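Local structure of CS6 fimbrial subunit B, CS6 fimbrial subunit A (Escherichia coli, 4B9G) at residues 133-138 / 149-154; 19-24 / 41-46; 53-58 / 96-101; 47-52 / 101-106. The protein serves as a pilin of the CS6 colonization fimbriae of enterotoxigenic Escherichia coli, which probably help the bacterium attach to its host. All blocks are in the same frame, centred on the assembly; numbering follows the deposited sequence.

The four contacts lie along one curled beta-sheet. In contact 1 strand 128-142 of the CssB part pairs with the CssA donor strand, joined to CssB by an engineered fusion. Its centre is about 11 Å from that of contact 2 and about 10 Å from that of contact 3. Strand 51-56, used by contacts 3 and 4, borders strand 128-142. Along the chain contact 2 closes first, then contact 4 encloses contact 3, and contact 1 comes last. The donor strand lies between strands 128-142 and 21-28, pairing antiparallel with the first and parallel with the second, and so completes the pilin sheet.

Contact 1: 133-138 / 149-154; sequences HLTVSF and IATKNF
S137 OG lies anti to its carbonyl carbon (chi1 -55°), and T151 OG1 anti to its backbone N (chi1 -171°), which brings the two hydroxyls together over the sheet face that carries T135, S137, T151 and N153; they hydrogen-bond at 2.7 Å. Farther along this face T135 and N153 lie side by side and point the same way. T135 OG1 donates to N153 OD1 at 2.8 Å, coming from above the amide carbonyl plane, 48° out of it, and also bonds T57 OG1.

The other face is mainly apolar, K152 being the exception. V136 CG2 crosses beside the F154 ring, 4.0 Å from CD2, while CG of K152 in the same strand sits over the ring centre, 3.6 Å above its plane. The ring also packs on V21, and F138 reaches A20 and P46, so this face looks into the core.

Backbone bonds join the strands throughout. V136 N meets K152 O at 3.0 Å in a nearly straight bond, and K152 N returns one to V136 O. I149 and A150 both face F138, a classic beta bulge; F138 O accepts from I149 N (2.8 Å) and weakly from A150 N. Residues 149-154 belong to the CssA donor strand, joined to CssB by an engineered fusion, and its antiparallel pairing with strand 128-142 is the arrangement of donor-strand complementation in chaperone-usher pilins.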
loop_
_atom_site.group_PDB
_atom_site.type_symbol
_atom_site.label_atom_id
_atom_site.label_comp_id
_atom_site.label_asym_id
_atom_site.label_seq_id
_atom_site.Cartn_x
_atom_site.Cartn_y
_atom_site.Cartn_z
ATOM N N HIS A 133 -0.900 8.001 2.189
ATOM C CA HIS A 133 -1.644 7.707 0.972
ATOM C C HIS A 133 -0.970 6.583 0.219
ATOM O O HIS A 133 0.245 6.405 0.308
ATOM C CB HIS A 133 -1.734 8.925 0.062
ATOM C CG HIS A 133 -2.631 9.996 0.600
ATOM N ND1 HIS A 133 -2.203 10.903 1.543
ATOM C CD2 HIS A 133 -3.927 10.298 0.353
ATOM C CE1 HIS A 133 -3.195 11.717 1.853
ATOM N NE2 HIS A 133 -4.250 11.384 1.136
ATOM N N LEU A 134 -1.790 5.844 -0.525
ATOM C CA LEU A 134 -1.348 4.721 -1.335
ATOM C C LEU A 134 -1.797 4.984 -2.771
ATOM O O LEU A 134 -2.984 5.170 -3.018
ATOM C CB LEU A 134 -2.010 3.438 -0.837
ATOM C CG LEU A 134 -1.689 2.186 -1.639
ATOM C CD1 LEU A 134 -0.236 1.729 -1.458
ATOM C CD2 LEU A 134 -2.653 1.092 -1.259
ATOM N N THR A 135 -0.856 4.990 -3.710
ATOM C CA THR A 135 -1.173 5.131 -5.124
ATOM C C THR A 135 -1.542 3.765 -5.695
ATOM O O THR A 135 -0.774 2.805 -5.601
ATOM C CB THR A 135 0.014 5.663 -5.924
ATOM O OG1 THR A 135 0.397 6.953 -5.415
ATOM C CG2 THR A 135 -0.319 5.729 -7.414
ATOM N N VAL A 136 -2.732 3.687 -6.299
ATOM C CA VAL A 136 -3.123 2.542 -7.110
ATOM C C VAL A 136 -3.432 3.069 -8.503
ATOM O O VAL A 136 -4.142 4.067 -8.664
ATOM C CB VAL A 136 -4.351 1.795 -6.540
ATOM C CG1 VAL A 136 -4.709 0.590 -7.408
ATOM C CG2 VAL A 136 -4.124 1.381 -5.083
ATOM N N SER A 137 -2.857 2.420 -9.511
ATOM C CA SER A 137 -3.089 2.783 -10.902
ATOM C C SER A 137 -3.466 1.538 -11.701
ATOM O O SER A 137 -2.939 0.449 -11.467
ATOM C CB SER A 137 -1.857 3.434 -11.530
ATOM O OG SER A 137 -1.445 4.545 -10.751
ATOM N N PHE A 138 -4.399 1.728 -12.637
ATOM C CA PHE A 138 -4.872 0.694 -13.545
ATOM C C PHE A 138 -4.416 1.036 -14.970
ATOM O O PHE A 138 -4.449 2.203 -15.376
ATOM C CB PHE A 138 -6.402 0.626 -13.543
ATOM C CG PHE A 138 -7.027 0.068 -12.274
ATOM C CD1 PHE A 138 -6.297 -0.604 -11.305
ATOM C CD2 PHE A 138 -8.392 0.183 -12.092
ATOM C CE1 PHE A 138 -6.928 -1.145 -10.177
ATOM C CE2 PHE A 138 -9.022 -0.366 -10.991
ATOM C CZ PHE A 138 -8.290 -1.032 -10.034
ATOM N N ILE A 149 -5.011 4.112 -17.397
ATOM C CA ILE A 149 -6.409 4.461 -17.593
ATOM C C ILE A 149 -7.135 4.976 -16.339
ATOM O O ILE A 149 -8.190 5.610 -16.469
ATOM C CB ILE A 149 -7.203 3.331 -18.307
ATOM C CG1 ILE A 149 -7.198 2.050 -17.473
ATOM C CG2 ILE A 149 -6.626 3.078 -19.697
ATOM C CD1 ILE A 149 -7.890 0.856 -18.127
ATOM N N ALA A 150 -6.561 4.773 -15.152
ATOM C CA ALA A 150 -7.116 5.350 -13.933
ATOM C C ALA A 150 -6.038 5.340 -12.861
ATOM O O ALA A 150 -5.185 4.449 -12.826
ATOM C CB ALA A 150 -8.349 4.567 -13.471
ATOM N N THR A 151 -6.075 6.325 -11.968
ATOM C CA THR A 151 -5.186 6.342 -10.813
ATOM C C THR A 151 -5.846 7.091 -9.663
ATOM O O THR A 151 -6.662 7.995 -9.889
ATOM C CB THR A 151 -3.789 6.947 -11.173
ATOM O OG1 THR A 151 -2.886 6.757 -10.076
ATOM C CG2 THR A 151 -3.873 8.413 -11.510
ATOM N N LYS A 152 -5.562 6.769 -8.450
ATOM C CA LYS A 152 -6.056 7.361 -7.241
ATOM C C LYS A 152 -5.035 7.183 -6.121
ATOM O O LYS A 152 -4.422 6.125 -5.986
ATOM C CB LYS A 152 -7.389 6.772 -6.826
ATOM C CG LYS A 152 -8.054 7.182 -5.550
ATOM C CD LYS A 152 -8.665 8.469 -5.498
ATOM C CE LYS A 152 -9.656 8.719 -4.376
ATOM N NZ LYS A 152 -9.047 8.402 -3.232
ATOM N N ASN A 153 -4.846 8.250 -5.356
ATOM C CA ASN A 153 -4.107 8.194 -4.112
ATOM C C ASN A 153 -5.091 8.001 -2.950
ATOM O O ASN A 153 -5.740 8.944 -2.521
ATOM C CB ASN A 153 -3.246 9.442 -3.915
ATOM C CG ASN A 153 -2.142 9.564 -4.959
ATOM O OD1 ASN A 153 -1.803 8.597 -5.634
ATOM N ND2 ASN A 153 -1.589 10.766 -5.100
ATOM N N PHE A 154 -5.232 6.766 -2.483
ATOM C CA PHE A 154 -6.183 6.435 -1.422
ATOM C C PHE A 154 -5.627 6.797 -0.047
ATOM O O PHE A 154 -4.512 6.383 0.296
ATOM C CB PHE A 154 -6.490 4.929 -1.422
ATOM C CG PHE A 154 -7.344 4.474 -2.567
ATOM C CD1 PHE A 154 -8.736 4.469 -2.477
ATOM C CD2 PHE A 154 -6.759 4.017 -3.731
ATOM C CE1 PHE A 154 -9.514 4.031 -3.536
ATOM C CE2 PHE A 154 -7.549 3.592 -4.802
ATOM C CZ PHE A 154 -8.920 3.589 -4.698
#

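Contact 2: 19-24 / 41-46; sequences SAVRII and VEMTIP
Backbone bonds set the frame between R22 and E42, an antiparallel hydrogen-bonded pair in which each N donates to the other's O at 2.9 Å. Just ahead of strand 21-24, A20 O takes a weak bond from T44 N, and water 1 bridges the same two atoms, accepting from the amide and donating to the carbonyl.

Apolar contacts occupy the face carrying V21, I23, V41 and M43. V21 splits its two methyls: CG1 meets V41 CG1 at 3.9 Å, and CG2 lies against M43 CB at 4.0 Å. I23 and V41 run side by side, CD1 of the first touching CG2 of the second at 4.0 Å. F154 of the fused CssA segment packs on V21, and L134 on V41.

Charged groups gather on the other face. R22 CG is anti to the backbone N (chi1 162°), and a bend at chi3 (96°) turns the guanidinium across to E42 and water 2. The guanidinium and carboxylate planes are 76° apart and the salt bridge is long, R22 NH2 to E42 OE1 being 3.8 Å. Water 2, in the guanidinium plane at its edge, accepts from R22 NE and donates to E42 OE1 at 2.6 Å. I24 CD1 lies over one guanidinium face, offset toward its rim. Most of the apolar side chains thus share one face, whereas the ion pair on the other is hydrated and flanked by I24, and water probably screens much of its attraction.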
loop_
_atom_site.group_PDB
_atom_site.type_symbol
_atom_site.label_atom_id
_atom_site.label_comp_id
_atom_site.label_asym_id
_atom_site.label_seq_id
_atom_site.Cartn_x
_atom_site.Cartn_y
_atom_site.Cartn_z
ATOM N N SER A 19 -14.378 2.620 -6.866
ATOM C CA SER A 19 -15.238 1.525 -6.449
ATOM C C SER A 19 -14.537 0.165 -6.452
ATOM O O SER A 19 -15.081 -0.802 -5.942
ATOM C CB SER A 19 -16.499 1.451 -7.298
ATOM O OG SER A 19 -16.222 1.210 -8.646
ATOM N N ALA A 20 -13.344 0.070 -7.030
ATOM C CA ALA A 20 -12.676 -1.221 -7.162
ATOM C C ALA A 20 -11.873 -1.627 -5.937
ATOM O O ALA A 20 -11.610 -2.816 -5.758
ATOM C CB ALA A 20 -11.770 -1.213 -8.383
ATOM N N VAL A 21 -11.425 -0.715 -5.121
ATOM C CA VAL A 21 -10.455 -0.845 -4.058
ATOM C C VAL A 21 -11.024 -0.475 -2.708
ATOM O O VAL A 21 -11.739 0.516 -2.576
ATOM C CB VAL A 21 -9.221 0.041 -4.345
ATOM C CG1 VAL A 21 -8.193 -0.082 -3.334
ATOM C CG2 VAL A 21 -8.693 -0.170 -5.687
ATOM N N ARG A 22 -10.687 -1.260 -1.675
ATOM C CA ARG A 22 -10.983 -0.913 -0.298
ATOM C C ARG A 22 -9.705 -1.060 0.550
ATOM O O ARG A 22 -8.875 -1.946 0.323
ATOM C CB ARG A 22 -12.097 -1.838 0.240
ATOM C CG ARG A 22 -12.299 -1.956 1.696
ATOM C CD ARG A 22 -13.561 -2.730 1.922
ATOM N NE ARG A 22 -13.492 -4.175 2.171
ATOM C CZ ARG A 22 -13.567 -4.731 3.376
ATOM N NH1 ARG A 22 -13.595 -3.993 4.479
ATOM N NH2 ARG A 22 -13.631 -6.052 3.469
ATOM N N ILE A 23 -9.590 -0.203 1.561
ATOM C CA ILE A 23 -8.508 -0.190 2.538
ATOM C C ILE A 23 -9.077 -0.600 3.901
ATOM O O ILE A 23 -10.167 -0.147 4.293
ATOM C CB ILE A 23 -7.929 1.218 2.689
ATOM C CG1 ILE A 23 -7.582 1.841 1.330
ATOM C CG2 ILE A 23 -6.764 1.193 3.695
ATOM C CD1 ILE A 23 -6.525 1.106 0.545
ATOM N N ILE A 24 -8.341 -1.455 4.614
ATOM C CA ILE A 24 -8.742 -1.947 5.935
ATOM C C ILE A 24 -7.606 -1.675 6.930
ATOM O O ILE A 24 -6.599 -2.389 6.945
ATOM C CB ILE A 24 -9.067 -3.463 5.932
ATOM C CG1 ILE A 24 -9.957 -3.854 4.749
ATOM C CG2 ILE A 24 -9.712 -3.845 7.256
ATOM C CD1 ILE A 24 -10.271 -5.340 4.661
ATOM N N VAL A 41 -5.316 -4.142 1.789
ATOM C CA VAL A 41 -5.945 -3.601 0.589
ATOM C C VAL A 41 -6.619 -4.764 -0.132
ATOM O O VAL A 41 -6.000 -5.829 -0.316
ATOM C CB VAL A 41 -4.895 -2.983 -0.357
ATOM C CG1 VAL A 41 -5.570 -2.348 -1.578
ATOM C CG2 VAL A 41 -4.016 -1.982 0.385
ATOM N N GLU A 42 -7.869 -4.575 -0.550
ATOM C CA GLU A 42 -8.595 -5.584 -1.326
ATOM C C GLU A 42 -9.140 -4.929 -2.577
ATOM O O GLU A 42 -9.643 -3.804 -2.526
ATOM C CB GLU A 42 -9.708 -6.238 -0.492
ATOM C CG GLU A 42 -9.167 -6.820 0.825
ATOM C CD GLU A 42 -10.082 -7.819 1.516
ATOM O OE1 GLU A 42 -11.271 -7.905 1.180
ATOM O OE2 GLU A 42 -9.611 -8.517 2.428
ATOM N N MET A 43 -9.044 -5.615 -3.711
ATOM C CA MET A 43 -9.571 -5.086 -4.969
ATOM C C MET A 43 -10.011 -6.203 -5.900
ATOM O O MET A 43 -9.486 -7.296 -5.868
ATOM C CB MET A 43 -8.559 -4.204 -5.689
ATOM C CG MET A 43 -7.316 -4.949 -6.199
ATOM S SD MET A 43 -6.049 -3.889 -7.035
ATOM C CE MET A 43 -5.389 -2.918 -5.680
ATOM N N THR A 44 -11.011 -5.947 -6.721
ATOM C CA THR A 44 -11.300 -6.880 -7.835
ATOM C C THR A 44 -11.007 -6.122 -9.114
ATOM O O THR A 44 -11.337 -4.989 -9.252
ATOM C CB THR A 44 -12.747 -7.485 -7.830
ATOM O OG1 THR A 44 -12.937 -8.272 -6.655
ATOM C CG2 THR A 44 -13.000 -8.388 -9.039
ATOM N N ILE A 45 -10.384 -6.767 -10.055
ATOM C CA ILE A 45 -9.941 -6.090 -11.262
ATOM C C ILE A 45 -11.122 -5.894 -12.227
ATOM O O ILE A 45 -11.731 -6.881 -12.653
ATOM C CB ILE A 45 -8.879 -6.970 -11.921
ATOM C CG1 ILE A 45 -7.742 -7.300 -10.926
ATOM C CG2 ILE A 45 -8.374 -6.310 -13.185
ATOM C CD1 ILE A 45 -7.059 -6.108 -10.282
ATOM N N PRO A 46 -11.430 -4.643 -12.611
ATOM C CA PRO A 46 -12.523 -4.443 -13.564
ATOM C C PRO A 46 -12.168 -4.965 -14.941
ATOM O O PRO A 46 -11.013 -5.001 -15.349
ATOM C CB PRO A 46 -12.654 -2.916 -13.630
ATOM C CG PRO A 46 -12.015 -2.405 -12.392
ATOM C CD PRO A 46 -10.909 -3.364 -12.106
HETATM O O HOH W 1 -13.900 -4.684 -6.147
HETATM O O HOH W 2 -13.099 -6.323 0.325
#

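Contact 3: 53-58 / 96-101; sequences KIVPTD and GQKGSF
Q97 O is approached by two waters that tie it to I54. Water 4 donates to both carbonyl oxygens, lying 2.8 Å from I54 O and 2.8 Å from Q97 O. Water 5 accepts from I54 N at 2.9 Å and lies close to Q97 O and G99 O, with more acceptors around it than it has protons, so how its bonds are shared is not settled. Both the N-H and the C=O of I54, which belong to successive peptide groups, thus meet the loop through water, and no direct hydrogen bond joins the two segments.

K53 supplies the main side-chain contact. CG is anti to the backbone N (chi1 179°) and the chain stays fully extended, which carries it alongside K98 O; CE passes only 3.0 Å from that oxygen, a tight approach. Its ammonium then binds water 3, which donates to K98 O at 2.9 Å. V55 CG2 adds a looser touch on K98 CG.

Within the loop, Q97 NE2 donates to G99 O at 2.9 Å from well above the carbonyl plane, while Q97 OE1 takes the amide of M94, so both ends of the Q97 amide are bonded within the loop. Strand 51-56 is bonded along one side to strand 128-142, through K53 with S137 and V55 with T135; on its other side residues 96-100 follow, bridged by a few waters and by the K53 side chain, until strand 101-102 pairs with it directly.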
loop_
_atom_site.group_PDB
_atom_site.type_symbol
_atom_site.label_atom_id
_atom_site.label_comp_id
_atom_site.label_asym_id
_atom_site.label_seq_id
_atom_site.Cartn_x
_atom_site.Cartn_y
_atom_site.Cartn_z
ATOM N N LYS A 53 -0.457 -1.044 -10.718
ATOM C CA LYS A 53 0.581 -0.473 -9.889
ATOM C C LYS A 53 0.000 -0.180 -8.521
ATOM O O LYS A 53 -1.089 0.391 -8.426
ATOM C CB LYS A 53 1.140 0.795 -10.476
ATOM C CG LYS A 53 2.183 1.514 -9.766
ATOM C CD LYS A 53 2.675 2.746 -10.435
ATOM C CE LYS A 53 3.787 3.403 -9.802
ATOM N NZ LYS A 53 4.093 4.643 -10.544
ATOM N N ILE A 54 0.734 -0.550 -7.476
ATOM C CA ILE A 54 0.310 -0.276 -6.104
ATOM C C ILE A 54 1.556 0.063 -5.288
ATOM O O ILE A 54 2.400 -0.803 -5.048
ATOM C CB ILE A 54 -0.535 -1.448 -5.527
ATOM C CG1 ILE A 54 -0.893 -1.162 -4.077
ATOM C CG2 ILE A 54 0.145 -2.817 -5.690
ATOM C CD1 ILE A 54 -1.897 -2.123 -3.502
ATOM N N VAL A 55 1.730 1.289 -4.897
ATOM C CA VAL A 55 2.900 1.856 -4.314
ATOM C C VAL A 55 2.564 2.989 -3.328
ATOM O O VAL A 55 1.730 3.814 -3.639
ATOM C CB VAL A 55 3.901 2.306 -5.424
ATOM C CG1 VAL A 55 3.369 3.411 -6.140
ATOM C CG2 VAL A 55 5.169 2.710 -4.899
ATOM N N PRO A 56 3.185 2.993 -2.126
ATOM C CA PRO A 56 2.931 4.153 -1.264
ATOM C C PRO A 56 3.287 5.443 -1.977
ATOM O O PRO A 56 4.273 5.516 -2.712
ATOM C CB PRO A 56 3.867 3.897 -0.079
ATOM C CG PRO A 56 4.061 2.376 -0.084
ATOM C CD PRO A 56 4.126 2.031 -1.528
ATOM N N THR A 57 2.533 6.466 -1.745
ATOM C CA THR A 57 2.810 7.785 -2.169
ATOM C C THR A 57 4.096 8.282 -1.555
ATOM O O THR A 57 4.451 7.972 -0.432
ATOM C CB THR A 57 1.568 8.593 -1.928
ATOM O OG1 THR A 57 0.453 7.796 -2.421
ATOM C CG2 THR A 57 1.622 9.793 -2.651
ATOM N N ASP A 58 4.863 8.951 -2.364
ATOM C CA ASP A 58 6.134 9.502 -1.856
ATOM C C ASP A 58 7.138 8.467 -1.306
ATOM O O ASP A 58 7.840 8.744 -0.335
ATOM C CB ASP A 58 5.870 10.577 -0.782
ATOM C CG ASP A 58 4.939 11.683 -1.266
ATOM O OD1 ASP A 58 4.931 11.973 -2.483
ATOM O OD2 ASP A 58 4.218 12.268 -0.426
ATOM N N GLY A 96 7.066 -4.762 -2.607
ATOM C CA GLY A 96 7.585 -3.415 -2.648
ATOM C C GLY A 96 7.853 -2.845 -4.031
ATOM O O GLY A 96 8.410 -1.749 -4.110
ATOM N N GLN A 97 7.487 -3.510 -5.129
ATOM C CA GLN A 97 7.891 -2.990 -6.436
ATOM C C GLN A 97 7.165 -1.697 -6.815
ATOM O O GLN A 97 6.022 -1.464 -6.417
ATOM C CB GLN A 97 7.743 -4.043 -7.530
ATOM C CG GLN A 97 6.328 -4.444 -7.850
ATOM C CD GLN A 97 6.308 -5.300 -9.072
ATOM O OE1 GLN A 97 6.870 -6.401 -9.066
ATOM N NE2 GLN A 97 5.729 -4.783 -10.155
ATOM N N LYS A 98 7.764 -0.877 -7.622
ATOM C CA LYS A 98 7.243 0.359 -8.169
ATOM C C LYS A 98 6.505 0.203 -9.470
ATOM O O LYS A 98 5.682 1.028 -9.777
ATOM C CB LYS A 98 8.348 1.390 -8.370
ATOM C CG LYS A 98 7.967 2.815 -8.320
ATOM C CD LYS A 98 9.032 3.800 -8.519
ATOM C CE LYS A 98 8.656 5.187 -8.220
ATOM N NZ LYS A 98 9.577 6.173 -8.619
ATOM N N GLY A 99 6.808 -0.831 -10.226
ATOM C CA GLY A 99 6.209 -0.959 -11.542
ATOM C C GLY A 99 4.847 -1.608 -11.518
ATOM O O GLY A 99 4.445 -2.210 -10.521
ATOM N N SER A 100 4.139 -1.501 -12.635
ATOM C CA SER A 100 2.898 -2.238 -12.782
ATOM C C SER A 100 3.194 -3.714 -13.041
ATOM O O SER A 100 4.291 -4.077 -13.471
ATOM C CB SER A 100 2.063 -1.642 -13.904
ATOM O OG SER A 100 2.762 -1.667 -15.138
ATOM N N PHE A 101 2.194 -4.561 -12.789
ATOM C CA PHE A 101 2.290 -5.979 -13.102
ATOM C C PHE A 101 0.967 -6.439 -13.697
ATOM O O PHE A 101 -0.095 -5.904 -13.395
ATOM C CB PHE A 101 2.693 -6.810 -11.879
ATOM C CG PHE A 101 1.571 -7.060 -10.882
ATOM C CD1 PHE A 101 1.099 -6.061 -10.054
ATOM C CD2 PHE A 101 1.020 -8.330 -10.753
ATOM C CE1 PHE A 101 0.076 -6.320 -9.131
ATOM C CE2 PHE A 101 0.002 -8.599 -9.842
ATOM C CZ PHE A 101 -0.464 -7.588 -9.021
HETATM O O HOH W 3 6.012 2.837 -12.051
HETATM O O HOH W 4 4.864 -1.293 -3.871
HETATM O O HOH W 5 3.384 -1.625 -7.976
#

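Contact 4: 47-52 / 101-106; sequences AGVSAV and FSVKEN
V52 and V103 cross at about a right angle, with V52 CG2 resting 3.9 Å from V103 CG1. That same V103 methyl lies 3.6 Å above one face of the F101 ring, offset toward its rim, so this one methyl touches both V52 and the F101 ring. The ring also brings CD1 within 3.3 Å of V52 O, and it extends inward to Y109 and F111. Behind these side chains V52 and F101 form an antiparallel hydrogen-bonded pair, F101 N to V52 O being 2.9 Å.

Strand 51-56 begins here with a classic beta bulge, S50 and A51 both facing Y139 of strand 128-142. On the side turned to residues 101-106, S50 O accepts from V103 N at 3.0 Å, the donor standing above the carbonyl plane.

Farther out, E105 takes up a different orientation. Its CG lies between the backbone N and the carbonyl carbon (chi1 57°), and the extended chain beyond reaches back to the turn at G48. G48 N donates to E105 OE1 at 3.0 Å in an almost perfectly straight bond (179°), although it meets the oxygen from above the carboxylate plane, 48° out of it. Water 6 links A47 N with N106 OD1 alongside.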
loop_
_atom_site.group_PDB
_atom_site.type_symbol
_atom_site.label_atom_id
_atom_site.label_comp_id
_atom_site.label_asym_id
_atom_site.label_seq_id
_atom_site.Cartn_x
_atom_site.Cartn_y
_atom_site.Cartn_z
ATOM N N ALA A 47 -13.188 -5.338 -15.703
ATOM C CA ALA A 47 -12.984 -5.729 -17.092
ATOM C C ALA A 47 -12.283 -4.577 -17.809
ATOM O O ALA A 47 -12.624 -3.413 -17.599
ATOM C CB ALA A 47 -14.309 -6.048 -17.759
ATOM N N GLY A 48 -11.295 -4.898 -18.642
ATOM C CA GLY A 48 -10.554 -3.883 -19.367
ATOM C C GLY A 48 -9.243 -3.473 -18.710
ATOM O O GLY A 48 -8.455 -2.752 -19.326
ATOM N N VAL A 49 -9.001 -3.906 -17.475
ATOM C CA VAL A 49 -7.751 -3.593 -16.796
ATOM C C VAL A 49 -6.811 -4.780 -16.943
ATOM O O VAL A 49 -7.137 -5.904 -16.537
ATOM C CB VAL A 49 -8.000 -3.263 -15.322
ATOM C CG1 VAL A 49 -6.680 -3.120 -14.586
ATOM C CG2 VAL A 49 -8.849 -1.993 -15.221
ATOM N N SER A 50 -5.650 -4.570 -17.494
ATOM C CA SER A 50 -4.606 -5.528 -17.730
ATOM C C SER A 50 -3.481 -5.547 -16.740
ATOM O O SER A 50 -2.825 -6.556 -16.596
ATOM C CB SER A 50 -4.020 -5.421 -19.143
ATOM O OG SER A 50 -4.976 -5.431 -20.108
ATOM N N ALA A 51 -3.251 -4.426 -16.067
ATOM C CA ALA A 51 -2.132 -4.317 -15.136
ATOM C C ALA A 51 -2.453 -3.321 -14.035
ATOM O O ALA A 51 -3.273 -2.405 -14.213
ATOM C CB ALA A 51 -0.848 -3.921 -15.861
ATOM N N VAL A 52 -1.782 -3.512 -12.904
ATOM C CA VAL A 52 -1.945 -2.698 -11.711
ATOM C C VAL A 52 -0.587 -2.260 -11.181
ATOM O O VAL A 52 0.340 -3.051 -11.144
ATOM C CB VAL A 52 -2.685 -3.502 -10.597
ATOM C CG1 VAL A 52 -2.652 -2.774 -9.250
ATOM C CG2 VAL A 52 -4.119 -3.795 -11.038
ATOM N N PHE A 101 2.194 -4.561 -12.789
ATOM C CA PHE A 101 2.290 -5.979 -13.102
ATOM C C PHE A 101 0.967 -6.439 -13.697
ATOM O O PHE A 101 -0.095 -5.904 -13.395
ATOM C CB PHE A 101 2.693 -6.810 -11.879
ATOM C CG PHE A 101 1.571 -7.060 -10.882
ATOM C CD1 PHE A 101 1.099 -6.061 -10.054
ATOM C CD2 PHE A 101 1.020 -8.330 -10.753
ATOM C CE1 PHE A 101 0.076 -6.320 -9.131
ATOM C CE2 PHE A 101 0.002 -8.599 -9.842
ATOM C CZ PHE A 101 -0.464 -7.588 -9.021
ATOM N N SER A 102 1.035 -7.451 -14.560
ATOM C CA SER A 102 -0.146 -7.951 -15.252
ATOM C C SER A 102 -1.027 -8.784 -14.319
ATOM O O SER A 102 -0.542 -9.642 -13.566
ATOM C CB SER A 102 0.274 -8.760 -16.482
ATOM O OG SER A 102 0.957 -7.911 -17.387
ATOM N N VAL A 103 -2.334 -8.524 -14.401
ATOM C CA VAL A 103 -3.354 -9.122 -13.540
ATOM C C VAL A 103 -4.430 -9.803 -14.374
ATOM O O VAL A 103 -4.530 -9.592 -15.577
ATOM C CB VAL A 103 -4.020 -8.061 -12.618
ATOM C CG1 VAL A 103 -3.019 -7.510 -11.616
ATOM C CG2 VAL A 103 -4.655 -6.951 -13.414
ATOM N N LYS A 104 -5.252 -10.606 -13.744
ATOM C CA LYS A 104 -6.396 -11.286 -14.319
ATOM C C LYS A 104 -7.699 -10.547 -14.031
ATOM O O LYS A 104 -8.072 -10.345 -12.889
ATOM C CB LYS A 104 -6.500 -12.784 -13.935
ATOM C CG LYS A 104 -5.308 -13.641 -14.209
ATOM C CD LYS A 104 -5.481 -15.109 -13.743
ATOM C CE LYS A 104 -4.330 -15.964 -14.227
ATOM N NZ LYS A 104 -4.166 -16.173 -15.646
ATOM N N GLU A 105 -8.385 -10.157 -15.097
ATOM C CA GLU A 105 -9.626 -9.404 -14.909
ATOM C C GLU A 105 -10.696 -10.247 -14.210
ATOM O O GLU A 105 -10.714 -11.475 -14.329
ATOM C CB GLU A 105 -10.149 -8.733 -16.207
ATOM C CG GLU A 105 -10.420 -9.604 -17.412
ATOM C CD GLU A 105 -11.108 -8.823 -18.544
ATOM O OE1 GLU A 105 -10.557 -7.782 -19.009
ATOM O OE2 GLU A 105 -12.205 -9.257 -18.986
ATOM N N ASN A 106 -11.545 -9.569 -13.441
ATOM C CA ASN A 106 -12.662 -10.200 -12.734
ATOM C C ASN A 106 -12.209 -11.188 -11.686
ATOM O O ASN A 106 -12.899 -12.154 -11.370
ATOM C CB ASN A 106 -13.607 -10.870 -13.710
ATOM C CG ASN A 106 -14.328 -9.872 -14.560
ATOM O OD1 ASN A 106 -14.753 -8.824 -14.071
ATOM N ND2 ASN A 106 -14.450 -10.167 -15.842
HETATM O O HOH W 6 -15.697 -5.786 -14.266
HETATM O O HOH W 7 -6.439 -8.441 -17.307
HETATM O O HOH W 8 -8.204 -7.215 -19.227
HETATM O O HOH W 9 -3.121 -8.943 -18.179
#